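Long-range contacts in Exo-arabinanase (Penicillium chrysogenum, PDB 3A72), which hydrolyses alpha-1,5-linked L-arabinan as an exo-acting glycoside hydrolase, probably releasing arabinobiose from the chain ends: residues D72-Y77 and V117-Q122; A172-T177 and D195-T200; Y201-G206 and Y224-G229; P307-H312 and S347-K352; R316-L321 and L329-A334. All blocks are in the same frame, centred on the assembly; numbering follows the deposited sequence.

The chain folds as a six-bladed beta-propeller, each blade an antiparallel sheet of four strands, and the five contacts sample its rim and its inner part. Contacts 1, 2 and 3 follow one another along the chain, and contact 5 is nested inside the loop that contact 4 closes. Contacts 2 and 3 touch, their centres 9 Å apart, where successive blades meet beside the bound arabinofuranose. Contacts 4 and 5 also lie 9 Å apart and share the blade in which strand 6-10 joins strands 344-350, 328-333 and 317-320, so that N- and C-terminal parts close the ring. Contact 1 stands alone, its centre 25 to 33 Å from the others.

Contact 1. Residues D72-Y77 and V117-Q122; sequences DTVNGY and VLYASQ
Tyr119 buries the largest share of this contact, reaching from its strand to the turn at Thr73 and Val74. With CG anti to the carbonyl carbon (chi1 -82°), the ring leans out toward the loop and presents its hydroxyl to the turn. Tyr119 OH is hydrogen-bonded to Thr73 OG1 at 2.8 Å, and the threonine oxygen lies at the ring edge, near its plane. Tyrosine suits the place because its long ring carries a hydroxyl far enough from the strand to pair with that of the threonine.

Val74 supplies the apolar half. Its CG1 branch passes 3.5 Å from Tyr119 OH and then meets Val117 CG1 at 4.1 Å, the two valines sliding past each other in opposite directions. Val117 and Tyr119, two residues apart on a beta strand, face the same way, which lets one loop cover both. In the propeller, residues 72-77 lead from strand 65-70 of one blade into the next, whose third strand is 114-121. That strand runs into the sequence of a sialidase-type Asp box, beginning at Ser121 and ending at Trp128.

The turn is shaped by Asp72, whose OD1 accepts from Asn75 N at 2.9 Å in an Asx motif; the amide comes from above the carboxylate plane. Asp72 OD2 bonds Ser106 OG, and Asn75 ND2 reaches both Ser106 and Asp115, tying the loop to the same blade that carries Tyr119.

Contact 2. Residues A172-T177 and D195-T200; sequences ATYGQT and DVTYPT. With AHR (alpha-L-arabinofuranose), chain B.
Tyr174 and Thr197 meet by CH-pi packing: Thr197 CB sits 4.0 Å from the centroid of the tyrosine ring, 30° off its normal and hence off-centre. Thr197 CG2 lies over the same face toward the rim, while Thr173 CG2 covers the opposite one, 3.4 Å above the plane. A beta-branched residue suits this spot because its CB turns a C-H against the ring while the methyl extends the cover over that face. At the edge the ring meets a polar group, with Tyr198 O near its plane and 3.2 Å from Tyr174 CE1.

Aliphatic contact continues at Thr177, whose CG2 lies 3.7 Å from Thr197 CG2. The two threonines stand side by side and point the same way, and Thr177 keeps its hydroxyl for Glu194.

Water supplies the polar links between the backbones. One molecule donates to both Thr173 O and Tyr198 O, at 2.8 Å each. Another donates to Gln176 O and accepts from Tyr198 N, again a two-sided bridge where the backbones have parted.

Gln176 points away from these layers and brings its side-chain amide up to the bound arabinofuranose; that sugar is hydrogen-bonded to Glu151 and Glu223. Farther along, strand 193-196 ends in a classic beta bulge, Asp195 and Val196 both facing Met178. The contact thus belongs to the blade end that borders the sugar pocket of a six-bladed beta-propeller.

Contact 3. Residues Y201-G206 and Y224-G229; sequences YTDRPG and YGSFFG
Asp203 reaches across to Tyr224 and Ser226, gripping both with its carboxylate. Its CB lies at the edge of the Tyr224 ring, 4.0 Å from CE1, and 3.7 Å from Gly225 O. From there CG is anti to the carbonyl carbon (chi1 -74°), which swings the two oxygens toward residues 224-226. Asp203 OD1 accepts from Ser226 OG at 2.7 Å and also from a water, which in turn accepts from Phe227 N and is hydrogen-bonded to Thr202 OG1. Asp203 OD2 accepts a hydrogen bond from Tyr224 OH, also at 2.7 Å. Both hydroxyls approach from well above the carboxylate plane, and that plane is nearly perpendicular to the phenol ring, 81° apart. Two hydroxyl donors and a water fix the rotation of this buried acid.

The residues sit at the open end of a beta hairpin, strands 204-212 and 218-225, the first two of a propeller blade. Arg204 N donates to Gly225 O at 2.8 Å and Gly225 N to Arg204 O at 3.1 Å. Glycine suits its place because Arg204 O comes where a side chain would have to start. The Arg204 side chain heads away to Asn144 and to within about 3 Å of a bound arabinofuranose.

Beyond the strand, Ser226 OG accepts from Phe228 N at 2.9 Å in an ST turn, and the edge of the Phe227 ring meets Thr202 OG1. Tyr224 also stacks on Tyr198.

Contact 4. Residues P307-H312 and S347-K352; sequences PCPEEH and SVMDLK
The carboxylate of Glu310 meets Ser347 at its edge: Ser347 OG donates to OE1 at 2.8 Å along the anti lone pair, the one away from the other oxygen. The second oxygen, OE2, is hydrogen-bonded to Ser345 OG, so two serines two positions apart on one strand hold both oxygens of the group. Glu310 starts with CG anti to the backbone N and then bends at chi2 (68°), which folds the acid back onto the strand. Serine suits the partner position because its hydroxyl can donate to the acid while accepting from Asn8 N of the next strand.

The Pro309 ring, puckered rather than flat, rests on two side chains. Its CG lies 4.1 Å from Ser347 CB, and its CD is 3.8 Å from Met349 CE. Methionine fits here because its flexible chain, bent at chi3 (73°), can curl its methyl against the loop until CE comes 3.5 Å from Pro307 O. The sulfurs meet as well, Cys308 SG standing 4.0 Å from Met349 SD. Cys308 SG also receives a long, weak bond from Glu310 N.

Residues 307-312 follow strand 304-306, the outermost of one blade, and lie against the next blade. Cys308 and Met349 both touch Leu292 of the former blade. Strand 344-350 runs between strands 6-10 and 328-333 and leads into helix 351-354, N-capped by Asp350.

Contact 5. Residues R316-L321 and L329-A334; sequences RALRVL and LVVNSA
Arg316 and Val331 meet in the tight, buried part of this antiparallel strand pair: Val331 CG1 lies over one face of the guanidinium, 3.7 Å from Arg316 NE. The arginine keeps its N-H groups for Gly290, Ser285 and Glu311, while its flat face takes the valine. Alongside, Leu318 CD2 packs on Val331 CG1 at 3.8 Å.

The backbones are paired throughout. Ala317 pairs with Asn332 and Arg319 with Val330 in antiparallel hydrogen-bonded pairs, the shortest bond running from Val330 N to Arg319 O at 2.8 Å. Leu321, crossing at about a right angle, sets CD2 3.8 Å from Val330 CG2.

The side chains of the partly exposed Val320 and Arg319 are held more loosely. Val320 CG2 approaches Leu329 CD1 only to 4.1 Å, and both residues also touch Val271 of strand 269-273. The Arg319 side chain meets Val330 only near its CB; bent at chi3 (-66°), the rest leads away to a salt bridge with Glu29 and a bond to Asn28.

Arg316, just before the strand, and Arg319, on the face with Val330, both reach partners outside the sheet. The chemistry implies a division of labour: backbone hydrogen bonds and branched aliphatic residues hold the strand pair, while the charged ends probably help join it to its surroundings.

Contact 1. Residues D72-Y77 and V117-Q122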
# COMPACT_ATOMS: atom_id res chain seq x y z
N ASP A 72 16.81 9.36 4.85
CA ASP A 72 16.14 10.66 4.97
C ASP A 72 17.14 11.78 4.81
O ASP A 72 17.59 12.43 5.77
CB ASP A 72 15.44 10.76 6.31
CG ASP A 72 14.54 12.01 6.39
OD1 ASP A 72 14.56 12.83 5.45
OD2 ASP A 72 13.85 12.13 7.44
N THR A 73 17.52 12.04 3.55
CA THR A 73 18.44 13.09 3.22
C THR A 73 17.79 14.48 3.27
O THR A 73 18.50 15.48 3.34
CB THR A 73 19.05 12.87 1.81
OG1 THR A 73 17.99 12.86 0.88
CG2 THR A 73 19.84 11.59 1.78
N VAL A 74 16.45 14.54 3.22
CA VAL A 74 15.78 15.83 3.17
C VAL A 74 15.61 16.41 4.59
O VAL A 74 15.90 17.64 4.77
CB VAL A 74 14.49 15.74 2.39
CG1 VAL A 74 13.50 14.75 2.93
CG2 VAL A 74 13.91 17.16 2.30
N ASN A 75 15.18 15.63 5.56
CA ASN A 75 14.95 16.12 6.90
C ASN A 75 15.91 15.60 7.95
O ASN A 75 16.08 16.21 9.00
CB ASN A 75 13.54 15.74 7.37
CG ASN A 75 12.43 16.38 6.56
OD1 ASN A 75 12.54 17.51 6.08
ND2 ASN A 75 11.33 15.65 6.43
N GLY A 76 16.48 14.43 7.75
CA GLY A 76 17.30 13.80 8.72
C GLY A 76 16.54 13.18 9.88
O GLY A 76 17.16 12.80 10.87
N TYR A 77 15.24 13.08 9.80
CA TYR A 77 14.38 12.55 10.85
C TYR A 77 14.39 11.04 10.87
O TYR A 77 14.37 10.40 11.95
CB TYR A 77 12.94 13.01 10.71
CG TYR A 77 12.68 14.50 10.68
CD1 TYR A 77 13.59 15.43 11.16
CD2 TYR A 77 11.51 15.01 10.13
CE1 TYR A 77 13.32 16.79 11.11
CE2 TYR A 77 11.23 16.34 10.05
CZ TYR A 77 12.13 17.23 10.53
OH TYR A 77 11.82 18.59 10.43
N VAL A 117 7.24 12.15 1.71
CA VAL A 117 8.27 12.60 0.77
C VAL A 117 8.38 11.61 -0.38
O VAL A 117 8.01 10.44 -0.27
CB VAL A 117 9.60 12.79 1.49
CG1 VAL A 117 9.51 13.95 2.49
CG2 VAL A 117 10.14 11.52 2.12
N LEU A 118 8.90 12.11 -1.49
CA LEU A 118 9.07 11.39 -2.74
C LEU A 118 10.54 11.37 -3.14
O LEU A 118 11.15 12.43 -3.29
CB LEU A 118 8.21 12.02 -3.87
CG LEU A 118 8.16 11.22 -5.15
CD1 LEU A 118 7.40 9.95 -4.99
CD2 LEU A 118 7.58 12.10 -6.26
N TYR A 119 11.08 10.17 -3.32
CA TYR A 119 12.42 9.87 -3.81
C TYR A 119 12.30 9.16 -5.16
O TYR A 119 11.35 8.46 -5.46
CB TYR A 119 13.18 8.96 -2.80
CG TYR A 119 13.77 9.78 -1.68
CD1 TYR A 119 15.11 10.08 -1.66
CD2 TYR A 119 13.00 10.30 -0.64
CE1 TYR A 119 15.68 10.84 -0.66
CE2 TYR A 119 13.52 11.08 0.36
CZ TYR A 119 14.87 11.36 0.35
OH TYR A 119 15.36 12.19 1.36
N ALA A 120 13.34 9.34 -6.00
CA ALA A 120 13.37 8.72 -7.32
C ALA A 120 14.72 8.07 -7.55
O ALA A 120 15.79 8.57 -7.14
CB ALA A 120 13.13 9.74 -8.40
N SER A 121 14.68 6.97 -8.29
CA SER A 121 15.83 6.26 -8.76
C SER A 121 15.75 6.08 -10.27
O SER A 121 14.69 5.67 -10.80
CB SER A 121 15.89 4.85 -8.13
OG SER A 121 16.91 4.06 -8.72
N GLN A 122 16.83 6.39 -10.97
CA GLN A 122 16.90 6.23 -12.40
C GLN A 122 17.64 4.97 -12.80
O GLN A 122 17.76 4.73 -14.02
CB GLN A 122 17.58 7.45 -13.02
CG GLN A 122 17.01 8.76 -12.63
CD GLN A 122 15.56 8.94 -12.95
OE1 GLN A 122 14.89 8.32 -13.82
NE2 GLN A 122 15.01 9.90 -12.22

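Contact 2. Residues A172-T177 and D195-T200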
# COMPACT_ATOMS: atom_id res chain seq x y z
N ALA A 172 -11.05 19.53 12.76
CA ALA A 172 -12.26 20.11 13.37
C ALA A 172 -13.51 19.38 12.94
O ALA A 172 -14.53 19.51 13.61
CB ALA A 172 -12.38 21.56 13.00
N THR A 173 -13.46 18.62 11.83
CA THR A 173 -14.63 18.09 11.29
C THR A 173 -14.64 16.55 11.22
O THR A 173 -15.71 15.95 11.31
CB THR A 173 -14.74 18.69 9.88
OG1 THR A 173 -14.66 20.13 10.00
CG2 THR A 173 -16.08 18.24 9.31
N TYR A 174 -13.51 15.94 11.05
CA TYR A 174 -13.39 14.50 10.82
C TYR A 174 -12.31 13.92 11.70
O TYR A 174 -11.28 14.53 11.90
CB TYR A 174 -13.01 14.23 9.36
CG TYR A 174 -13.93 14.88 8.36
CD1 TYR A 174 -15.18 14.41 8.12
CD2 TYR A 174 -13.49 16.01 7.65
CE1 TYR A 174 -16.07 14.98 7.21
CE2 TYR A 174 -14.36 16.61 6.73
CZ TYR A 174 -15.63 16.08 6.52
OH TYR A 174 -16.45 16.73 5.61
N GLY A 175 -12.49 12.69 12.20
CA GLY A 175 -11.41 11.99 12.83
C GLY A 175 -10.28 11.73 11.85
O GLY A 175 -9.09 11.92 12.15
N GLN A 176 -10.63 11.22 10.66
CA GLN A 176 -9.70 11.00 9.56
C GLN A 176 -10.50 11.04 8.26
O GLN A 176 -11.66 10.63 8.25
CB GLN A 176 -8.91 9.71 9.72
CG GLN A 176 -7.78 9.53 8.71
CD GLN A 176 -6.95 8.31 9.01
OE1 GLN A 176 -7.37 7.16 8.57
NE2 GLN A 176 -5.88 8.44 9.66
N THR A 177 -9.85 11.43 7.18
CA THR A 177 -10.36 11.32 5.82
C THR A 177 -9.35 10.64 4.95
O THR A 177 -8.21 10.38 5.37
CB THR A 177 -10.71 12.71 5.22
OG1 THR A 177 -9.48 13.38 5.00
CG2 THR A 177 -11.64 13.48 6.15
N ASP A 195 -11.40 12.79 -0.89
CA ASP A 195 -11.97 11.64 -1.59
C ASP A 195 -13.03 10.92 -0.75
O ASP A 195 -14.10 10.61 -1.27
CB ASP A 195 -10.83 10.69 -1.97
CG ASP A 195 -10.00 11.19 -3.09
OD1 ASP A 195 -10.50 11.98 -3.94
OD2 ASP A 195 -8.80 10.77 -3.17
N VAL A 196 -12.69 10.62 0.50
CA VAL A 196 -13.59 9.87 1.35
C VAL A 196 -13.71 10.62 2.69
O VAL A 196 -12.73 10.74 3.44
CB VAL A 196 -13.15 8.42 1.57
CG1 VAL A 196 -14.12 7.73 2.54
CG2 VAL A 196 -13.07 7.67 0.26
N THR A 197 -14.91 11.15 2.94
CA THR A 197 -15.28 11.79 4.18
C THR A 197 -16.62 11.26 4.63
O THR A 197 -17.46 10.90 3.79
CB THR A 197 -15.35 13.32 4.07
OG1 THR A 197 -16.47 13.68 3.33
CG2 THR A 197 -14.12 13.92 3.38
N TYR A 198 -16.83 11.25 5.94
CA TYR A 198 -18.12 10.80 6.54
C TYR A 198 -18.57 11.81 7.57
O TYR A 198 -17.76 12.48 8.23
CB TYR A 198 -17.97 9.38 7.16
CG TYR A 198 -17.84 8.32 6.11
CD1 TYR A 198 -18.96 7.93 5.38
CD2 TYR A 198 -16.64 7.70 5.77
CE1 TYR A 198 -18.88 6.98 4.38
CE2 TYR A 198 -16.56 6.77 4.80
CZ TYR A 198 -17.68 6.39 4.11
OH TYR A 198 -17.55 5.44 3.12
N PRO A 199 -19.90 11.91 7.75
CA PRO A 199 -20.45 12.93 8.64
C PRO A 199 -20.47 12.61 10.09
O PRO A 199 -20.95 13.43 10.86
CB PRO A 199 -21.88 13.07 8.09
CG PRO A 199 -22.20 11.69 7.57
CD PRO A 199 -20.93 11.23 6.94
N THR A 200 -19.98 11.45 10.53
CA THR A 200 -19.81 11.14 11.92
C THR A 200 -18.37 11.35 12.31
O THR A 200 -17.48 10.74 11.70
CB THR A 200 -20.21 9.71 12.20
OG1 THR A 200 -21.51 9.47 11.69
CG2 THR A 200 -20.19 9.39 13.69
O5 AHR B . -1.28 3.87 12.45
C5 AHR B . -1.85 4.77 11.45
C4 AHR B . -3.30 4.42 11.28
O4 AHR B . -3.38 3.14 10.64
C3 AHR B . -4.04 5.39 10.35
O3 AHR B . -4.58 6.48 11.12
C2 AHR B . -5.14 4.48 9.75
O2 AHR B . -5.50 4.84 8.42
C1 AHR B . -4.58 3.07 9.86
O1 AHR B . -5.47 2.22 10.64
O HOH W 1 -17.78 14.23 10.41
O HOH W 2 -14.97 11.42 10.34
O HOH W 3 -14.47 10.93 7.62

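Contact 3. Residues Y201-G206 and Y224-G229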
# COMPACT_ATOMS: atom_id res chain seq x y z
N TYR A 201 -18.09 12.20 13.31
CA TYR A 201 -16.72 12.56 13.64
C TYR A 201 -15.81 11.37 13.91
O TYR A 201 -14.65 11.34 13.50
CB TYR A 201 -16.74 13.54 14.84
CG TYR A 201 -15.30 13.92 15.26
CD1 TYR A 201 -14.61 14.87 14.53
CD2 TYR A 201 -14.69 13.26 16.34
CE1 TYR A 201 -13.31 15.18 14.90
CE2 TYR A 201 -13.38 13.59 16.68
CZ TYR A 201 -12.71 14.54 15.97
OH TYR A 201 -11.41 14.86 16.32
N THR A 202 -16.32 10.39 14.64
CA THR A 202 -15.54 9.25 15.03
C THR A 202 -15.26 8.27 13.88
O THR A 202 -14.47 7.33 14.10
CB THR A 202 -16.16 8.49 16.22
OG1 THR A 202 -17.49 8.15 15.87
CG2 THR A 202 -16.15 9.35 17.50
N ASP A 203 -15.85 8.47 12.72
CA ASP A 203 -15.47 7.64 11.56
C ASP A 203 -14.02 7.96 11.16
O ASP A 203 -13.59 9.12 11.09
CB ASP A 203 -16.40 7.88 10.41
CG ASP A 203 -17.78 7.27 10.55
OD1 ASP A 203 -18.08 6.69 11.61
OD2 ASP A 203 -18.56 7.38 9.54
N ARG A 204 -13.30 6.89 10.83
CA ARG A 204 -11.90 6.97 10.41
C ARG A 204 -11.72 6.02 9.21
O ARG A 204 -11.13 4.93 9.31
CB ARG A 204 -10.91 6.61 11.56
CG ARG A 204 -10.99 7.63 12.69
CD ARG A 204 -10.12 7.18 13.91
NE ARG A 204 -8.75 7.01 13.52
CZ ARG A 204 -7.86 7.97 13.38
NH1 ARG A 204 -8.10 9.20 13.77
NH2 ARG A 204 -6.70 7.65 12.86
N PRO A 205 -12.20 6.42 8.02
CA PRO A 205 -11.80 5.71 6.81
C PRO A 205 -10.29 5.88 6.65
O PRO A 205 -9.74 6.97 6.96
CB PRO A 205 -12.61 6.42 5.73
CG PRO A 205 -12.71 7.84 6.23
CD PRO A 205 -12.96 7.67 7.71
N GLY A 206 -9.60 4.87 6.15
CA GLY A 206 -8.15 4.92 5.99
C GLY A 206 -7.65 3.89 5.03
O GLY A 206 -8.29 2.91 4.66
N TYR A 224 -12.90 1.03 6.58
CA TYR A 224 -13.86 2.05 7.03
C TYR A 224 -13.99 1.87 8.56
O TYR A 224 -14.84 1.13 9.02
CB TYR A 224 -15.17 1.95 6.25
CG TYR A 224 -16.21 2.96 6.62
CD1 TYR A 224 -16.05 3.98 7.55
CD2 TYR A 224 -17.45 2.92 6.03
CE1 TYR A 224 -17.00 4.88 7.87
CE2 TYR A 224 -18.48 3.80 6.40
CZ TYR A 224 -18.23 4.77 7.31
OH TYR A 224 -19.27 5.59 7.68
N GLY A 225 -13.18 2.62 9.31
CA GLY A 225 -13.32 2.62 10.76
C GLY A 225 -14.59 3.36 11.15
O GLY A 225 -14.81 4.53 10.77
N SER A 226 -15.45 2.73 11.95
CA SER A 226 -16.65 3.34 12.45
C SER A 226 -17.20 2.50 13.59
O SER A 226 -16.99 1.29 13.67
CB SER A 226 -17.70 3.43 11.34
OG SER A 226 -18.89 4.14 11.72
N PHE A 227 -18.02 3.17 14.44
CA PHE A 227 -18.92 2.47 15.34
C PHE A 227 -20.16 1.97 14.62
O PHE A 227 -20.90 1.09 15.16
CB PHE A 227 -19.39 3.37 16.51
CG PHE A 227 -18.26 3.69 17.50
CD1 PHE A 227 -17.83 2.69 18.42
CD2 PHE A 227 -17.62 4.93 17.54
CE1 PHE A 227 -16.80 2.94 19.32
CE2 PHE A 227 -16.63 5.16 18.46
CZ PHE A 227 -16.23 4.20 19.35
N PHE A 228 -20.50 2.51 13.46
CA PHE A 228 -21.75 2.21 12.75
C PHE A 228 -22.93 2.30 13.69
O PHE A 228 -23.85 1.52 13.68
CB PHE A 228 -21.66 0.79 12.10
CG PHE A 228 -20.58 0.75 11.05
CD1 PHE A 228 -20.76 1.39 9.83
CD2 PHE A 228 -19.38 0.10 11.31
CE1 PHE A 228 -19.76 1.38 8.86
CE2 PHE A 228 -18.41 0.13 10.35
CZ PHE A 228 -18.55 0.75 9.13
N GLY A 229 -22.90 3.30 14.58
CA GLY A 229 -24.00 3.56 15.48
C GLY A 229 -24.10 2.62 16.68
O GLY A 229 -25.10 2.70 17.45
O HOH W 4 -18.26 6.14 14.22

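Contact 4. Residues P307-H312 and S347-K352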
# COMPACT_ATOMS: atom_id res chain seq x y z
N PRO A 307 -8.18 -20.16 0.17
CA PRO A 307 -7.01 -20.34 1.01
C PRO A 307 -5.82 -19.56 0.50
O PRO A 307 -5.70 -19.21 -0.67
CB PRO A 307 -6.73 -21.86 0.94
CG PRO A 307 -7.99 -22.47 0.46
CD PRO A 307 -8.65 -21.46 -0.41
N CYS A 308 -4.87 -19.34 1.39
CA CYS A 308 -3.61 -18.68 1.04
C CYS A 308 -2.51 -19.24 1.95
O CYS A 308 -2.70 -19.33 3.14
CB CYS A 308 -3.78 -17.19 1.21
SG CYS A 308 -2.27 -16.22 0.92
N PRO A 309 -1.34 -19.59 1.38
CA PRO A 309 -0.28 -20.17 2.21
C PRO A 309 0.56 -19.16 2.95
O PRO A 309 1.38 -19.56 3.79
CB PRO A 309 0.62 -20.86 1.19
CG PRO A 309 0.44 -20.07 -0.06
CD PRO A 309 -1.01 -19.63 -0.07
N GLU A 310 0.42 -17.85 2.70
CA GLU A 310 1.13 -16.80 3.41
C GLU A 310 0.37 -16.41 4.67
O GLU A 310 -0.85 -16.29 4.64
CB GLU A 310 1.29 -15.61 2.52
CG GLU A 310 2.05 -14.45 3.12
CD GLU A 310 3.51 -14.72 3.34
OE1 GLU A 310 4.14 -15.63 2.82
OE2 GLU A 310 4.05 -13.85 4.13
N GLU A 311 1.10 -16.21 5.75
CA GLU A 311 0.47 -15.77 6.99
C GLU A 311 -0.25 -14.46 6.82
O GLU A 311 0.05 -13.64 5.95
CB GLU A 311 1.55 -15.63 8.06
CG GLU A 311 2.56 -14.52 7.80
CD GLU A 311 3.68 -14.45 8.86
OE1 GLU A 311 4.01 -15.50 9.49
OE2 GLU A 311 4.25 -13.36 9.03
N HIS A 312 -1.23 -14.24 7.71
CA HIS A 312 -1.85 -12.93 7.79
C HIS A 312 -0.85 -11.90 8.30
O HIS A 312 0.07 -12.21 9.04
CB HIS A 312 -3.09 -12.94 8.68
CG HIS A 312 -2.84 -12.76 10.10
ND1 HIS A 312 -2.39 -13.69 10.93
CD2 HIS A 312 -2.96 -11.61 10.84
CE1 HIS A 312 -2.25 -13.19 12.17
NE2 HIS A 312 -2.61 -11.93 12.12
N SER A 347 5.05 -15.37 -0.39
CA SER A 347 4.59 -16.57 -1.10
C SER A 347 4.20 -16.16 -2.52
O SER A 347 3.85 -15.02 -2.76
CB SER A 347 3.43 -17.22 -0.38
OG SER A 347 3.76 -17.61 0.94
N VAL A 348 4.25 -17.15 -3.42
CA VAL A 348 3.80 -16.97 -4.79
C VAL A 348 2.79 -18.06 -5.06
O VAL A 348 3.07 -19.24 -4.83
CB VAL A 348 4.98 -17.02 -5.79
CG1 VAL A 348 4.46 -16.87 -7.23
CG2 VAL A 348 5.97 -15.91 -5.50
N MET A 349 1.62 -17.68 -5.55
CA MET A 349 0.56 -18.58 -5.89
C MET A 349 0.35 -18.63 -7.37
O MET A 349 0.44 -17.63 -8.08
CB MET A 349 -0.77 -18.10 -5.20
CG MET A 349 -0.64 -17.94 -3.69
SD MET A 349 -2.11 -17.26 -2.93
CE MET A 349 -3.23 -18.64 -3.03
N ASP A 350 0.01 -19.84 -7.88
CA ASP A 350 -0.26 -20.08 -9.30
C ASP A 350 -1.73 -19.89 -9.55
O ASP A 350 -2.54 -20.76 -9.22
CB ASP A 350 0.20 -21.48 -9.70
CG ASP A 350 0.02 -21.75 -11.17
OD1 ASP A 350 -0.54 -20.91 -11.90
OD2 ASP A 350 0.51 -22.85 -11.63
N LEU A 351 -2.10 -18.74 -10.11
CA LEU A 351 -3.50 -18.37 -10.35
C LEU A 351 -4.15 -19.27 -11.39
O LEU A 351 -5.41 -19.36 -11.41
CB LEU A 351 -3.63 -16.91 -10.72
CG LEU A 351 -3.09 -15.94 -9.62
CD1 LEU A 351 -3.11 -14.50 -10.17
CD2 LEU A 351 -3.82 -16.10 -8.33
N LYS A 352 -3.37 -19.94 -12.23
CA LYS A 352 -3.94 -20.94 -13.15
C LYS A 352 -4.63 -22.04 -12.34
O LYS A 352 -5.67 -22.59 -12.81
CB LYS A 352 -2.88 -21.49 -14.09
CG LYS A 352 -3.45 -22.38 -15.21
CD LYS A 352 -2.32 -22.76 -16.19
CE LYS A 352 -2.71 -23.77 -17.27
NZ LYS A 352 -1.82 -23.64 -18.49

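Contact 5. Residues R316-L321 and L329-A334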
# COMPACT_ATOMS: atom_id res chain seq x y z
N ARG A 316 -0.84 -6.49 4.44
CA ARG A 316 -0.22 -7.50 3.60
C ARG A 316 -0.38 -7.12 2.15
O ARG A 316 -1.47 -6.76 1.71
CB ARG A 316 -0.84 -8.87 3.94
CG ARG A 316 -0.16 -10.04 3.27
CD ARG A 316 -0.71 -11.37 3.74
NE ARG A 316 -2.09 -11.52 3.27
CZ ARG A 316 -2.79 -12.63 3.39
NH1 ARG A 316 -2.25 -13.74 3.89
NH2 ARG A 316 -4.06 -12.68 2.98
N ALA A 317 0.72 -7.19 1.40
CA ALA A 317 0.80 -6.63 0.06
C ALA A 317 0.67 -7.71 -0.98
O ALA A 317 1.22 -8.81 -0.87
CB ALA A 317 2.11 -5.88 -0.13
N LEU A 318 -0.09 -7.43 -2.04
CA LEU A 318 -0.32 -8.34 -3.15
C LEU A 318 0.28 -7.75 -4.42
O LEU A 318 0.27 -6.53 -4.63
CB LEU A 318 -1.82 -8.53 -3.40
CG LEU A 318 -2.66 -9.02 -2.23
CD1 LEU A 318 -4.12 -9.13 -2.64
CD2 LEU A 318 -2.13 -10.35 -1.73
N ARG A 319 0.71 -8.61 -5.34
CA ARG A 319 1.14 -8.17 -6.66
C ARG A 319 0.90 -9.30 -7.67
O ARG A 319 1.37 -10.41 -7.48
CB ARG A 319 2.57 -7.73 -6.69
CG ARG A 319 2.98 -7.18 -8.04
CD ARG A 319 4.28 -6.40 -8.03
NE ARG A 319 4.12 -5.18 -7.25
CZ ARG A 319 3.48 -4.07 -7.67
NH1 ARG A 319 2.96 -4.00 -8.86
NH2 ARG A 319 3.38 -3.07 -6.84
N VAL A 320 0.22 -8.96 -8.75
CA VAL A 320 0.08 -9.87 -9.88
C VAL A 320 1.33 -9.68 -10.75
O VAL A 320 1.53 -8.57 -11.32
CB VAL A 320 -1.19 -9.60 -10.68
CG1 VAL A 320 -1.24 -10.49 -11.93
CG2 VAL A 320 -2.43 -9.86 -9.80
N LEU A 321 2.18 -10.68 -10.81
CA LEU A 321 3.36 -10.57 -11.66
C LEU A 321 2.95 -10.60 -13.12
O LEU A 321 1.92 -11.15 -13.50
CB LEU A 321 4.32 -11.71 -11.33
CG LEU A 321 4.81 -11.75 -9.88
CD1 LEU A 321 5.83 -12.87 -9.76
CD2 LEU A 321 5.35 -10.43 -9.40
N LEU A 329 0.73 -14.74 -8.41
CA LEU A 329 0.43 -13.75 -7.40
C LEU A 329 1.46 -13.78 -6.25
O LEU A 329 1.62 -14.82 -5.60
CB LEU A 329 -0.94 -14.05 -6.79
CG LEU A 329 -1.41 -13.07 -5.69
CD1 LEU A 329 -1.73 -11.70 -6.26
CD2 LEU A 329 -2.59 -13.67 -4.96
N VAL A 330 2.09 -12.66 -5.98
CA VAL A 330 2.91 -12.43 -4.78
C VAL A 330 2.00 -12.02 -3.65
O VAL A 330 1.14 -11.14 -3.80
CB VAL A 330 3.92 -11.33 -5.08
CG1 VAL A 330 4.46 -10.65 -3.85
CG2 VAL A 330 5.08 -11.88 -5.93
N VAL A 331 2.23 -12.65 -2.48
CA VAL A 331 1.57 -12.33 -1.23
C VAL A 331 2.68 -12.10 -0.20
O VAL A 331 3.41 -13.04 0.13
CB VAL A 331 0.58 -13.42 -0.77
CG1 VAL A 331 -0.21 -12.91 0.41
CG2 VAL A 331 -0.30 -13.88 -1.90
N ASN A 332 2.85 -10.87 0.27
CA ASN A 332 4.06 -10.43 0.99
C ASN A 332 3.67 -9.83 2.31
O ASN A 332 2.97 -8.80 2.33
CB ASN A 332 4.76 -9.43 0.09
CG ASN A 332 5.91 -8.64 0.62
OD1 ASN A 332 6.65 -9.02 1.61
ND2 ASN A 332 6.15 -7.54 0.08
N SER A 333 4.09 -10.43 3.41
CA SER A 333 3.85 -9.91 4.74
C SER A 333 5.14 -9.38 5.36
O SER A 333 6.24 -9.89 5.10
CB SER A 333 3.29 -11.03 5.67
OG SER A 333 3.00 -10.48 6.95
N ALA A 334 4.99 -8.40 6.27
CA ALA A 334 6.08 -7.94 7.12
C ALA A 334 5.74 -8.05 8.58
O ALA A 334 6.44 -7.47 9.43
CB ALA A 334 6.55 -6.52 6.76